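Local coordinates for actinorhodin polyketide putative beta-ketoacyl synthase 2 (PDB 1TQY), which is the chain length factor of actinorhodin biosynthesis in Streptomyces coelicolor, a member of the beta-ketoacyl synthase family that probably takes part in building the polyketide chain, at residues W202-V205 / S206-S210. Residues are numbered along the deposited sequence; the frame is centred on the assembly and turned at random.
Sequences WGWV and SQIAS
The indole of Trp204 carries Ile208 over one face, CG1 lying 4.3 Å above the ring plane and offset toward the rim, while CD1 comes within 3.9 Å of Trp204 NE1. The amide of Gln207 also approaches this indole, its plane turned 78° from the ring, with NE2 4.2 Å from CE3 of Trp204. Phe46 meets the indole edge-to-face, and Trp204 NE1 donates a hydrogen bond to Ala53 O, which helps fix the rotation of the ring. Trp202, on another flank of the helix, has Ser206 OG approaching obliquely, 3.5 Å from its CD1; Phe124 meets this ring edge-to-face, while Phe117 and an aromatic side chain of the partner protein meet it with planes inclined at about 55°.

Ser206 suits its place because a short hydroxyl, set beside its own backbone N, can bend back to the carbonyl one turn earlier. Trp202 O therefore accepts both Ser206 N, nearly along the C=O axis, and Ser206 OG, above the carbonyl plane, each at 2.8 Å. Gln207 has a longer arm: CG beside the backbone N (chi1 -65°) starts the chain back along the helix, and it then runs extended to bring NE2 to 3.2 Å from Gly203 O. Here the two donors, Gln207 N and NE2, come from opposite faces of the carbonyl plane; Gly203 O lies nearly in the Gln207 amide plane. With no side chain on Gly203, the amide can lie close against the backbone. Ser210 OG bonds to Gln207 O at 2.6 Å, beside the bond from Ser210 N.

The carbonyls of Trp202, Gly203 and Gln207 thus each accept a backbone N-H and a side-chain donor. In this largely buried segment, which the partner protein also covers, Ser206 OG and Gln207 NE2 spend donors on their own helix, while Gln207 OE1 finds Tyr342 outside it.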
loop_
_atom_site.group_PDB
_atom_site.type_symbol
_atom_site.label_atom_id
_atom_site.label_comp_id
_atom_site.label_asym_id
_atom_site.label_seq_id
_atom_site.Cartn_x
_atom_site.Cartn_y
_atom_site.Cartn_z
ATOM N N TRP B 202 -12.717 -18.012 5.509
ATOM C CA TRP B 202 -13.153 -16.616 5.404
ATOM C C TRP B 202 -12.607 -15.963 4.139
ATOM O O TRP B 202 -13.356 -15.331 3.381
ATOM C CB TRP B 202 -12.718 -15.826 6.646
ATOM C CG TRP B 202 -13.390 -14.466 6.801
ATOM C CD1 TRP B 202 -14.463 -13.978 6.093
ATOM C CD2 TRP B 202 -13.024 -13.439 7.733
ATOM N NE1 TRP B 202 -14.780 -12.710 6.530
ATOM C CE2 TRP B 202 -13.913 -12.353 7.532
ATOM C CE3 TRP B 202 -12.028 -13.328 8.719
ATOM C CZ2 TRP B 202 -13.837 -11.169 8.283
ATOM C CZ3 TRP B 202 -11.955 -12.138 9.470
ATOM C CH2 TRP B 202 -12.858 -11.082 9.239
ATOM N N GLY B 203 -11.306 -16.129 3.903
ATOM C CA GLY B 203 -10.705 -15.568 2.704
ATOM C C GLY B 203 -11.400 -16.109 1.459
ATOM O O GLY B 203 -11.587 -15.398 0.475
ATOM N N TRP B 204 -11.805 -17.373 1.516
ATOM C CA TRP B 204 -12.471 -18.027 0.392
ATOM C C TRP B 204 -13.850 -17.423 0.102
ATOM O O TRP B 204 -14.175 -17.056 -1.038
ATOM C CB TRP B 204 -12.633 -19.519 0.690
ATOM C CG TRP B 204 -13.086 -20.308 -0.503
ATOM C CD1 TRP B 204 -14.278 -20.957 -0.658
ATOM C CD2 TRP B 204 -12.368 -20.479 -1.730
ATOM N NE1 TRP B 204 -14.349 -21.520 -1.915
ATOM C CE2 TRP B 204 -13.189 -21.242 -2.593
ATOM C CE3 TRP B 204 -11.108 -20.060 -2.186
ATOM C CZ2 TRP B 204 -12.796 -21.594 -3.886
ATOM C CZ3 TRP B 204 -10.717 -20.414 -3.476
ATOM C CH2 TRP B 204 -11.565 -21.174 -4.309
ATOM N N VAL B 205 -14.649 -17.329 1.154
ATOM C CA VAL B 205 -15.991 -16.789 1.091
ATOM C C VAL B 205 -15.916 -15.320 0.661
ATOM O O VAL B 205 -16.769 -14.836 -0.083
ATOM C CB VAL B 205 -16.664 -17.026 2.506
ATOM C CG1 VAL B 205 -17.145 -15.745 3.141
ATOM C CG2 VAL B 205 -17.759 -18.052 2.385
ATOM N N SER B 206 -14.869 -14.628 1.109
ATOM C CA SER B 206 -14.657 -13.222 0.770
ATOM C C SER B 206 -14.434 -13.089 -0.743
ATOM O O SER B 206 -15.008 -12.214 -1.396
ATOM C CB SER B 206 -13.446 -12.673 1.545
ATOM O OG SER B 206 -13.750 -12.547 2.938
ATOM N N GLN B 207 -13.615 -13.979 -1.302
ATOM C CA GLN B 207 -13.335 -13.963 -2.731
ATOM C C GLN B 207 -14.607 -14.282 -3.498
ATOM O O GLN B 207 -14.891 -13.676 -4.537
ATOM C CB GLN B 207 -12.215 -14.965 -3.061
ATOM C CG GLN B 207 -10.880 -14.577 -2.424
ATOM C CD GLN B 207 -9.754 -15.567 -2.684
ATOM O OE1 GLN B 207 -9.220 -15.663 -3.788
ATOM N NE2 GLN B 207 -9.394 -16.317 -1.651
ATOM N N ILE B 208 -15.390 -15.218 -2.978
ATOM C CA ILE B 208 -16.645 -15.560 -3.641
ATOM C C ILE B 208 -17.549 -14.322 -3.705
ATOM O O ILE B 208 -18.322 -14.167 -4.648
ATOM C CB ILE B 208 -17.383 -16.705 -2.916
ATOM C CG1 ILE B 208 -16.621 -18.026 -3.132
ATOM C CG2 ILE B 208 -18.803 -16.845 -3.471
ATOM C CD1 ILE B 208 -17.379 -19.244 -2.635
ATOM N N ALA B 209 -17.455 -13.449 -2.699
ATOM C CA ALA B 209 -18.267 -12.233 -2.678
ATOM C C ALA B 209 -17.922 -11.315 -3.853
ATOM O O ALA B 209 -18.670 -10.393 -4.164
ATOM C CB ALA B 209 -18.081 -11.470 -1.351
ATOM N N SER B 210 -16.785 -11.553 -4.499
ATOM C CA SER B 210 -16.397 -10.735 -5.648
ATOM C C SER B 210 -17.475 -10.841 -6.703
ATOM O O SER B 210 -17.714 -9.910 -7.469
ATOM C CB SER B 210 -15.103 -11.245 -6.263
ATOM O OG SER B 210 -15.290 -12.544 -6.803
#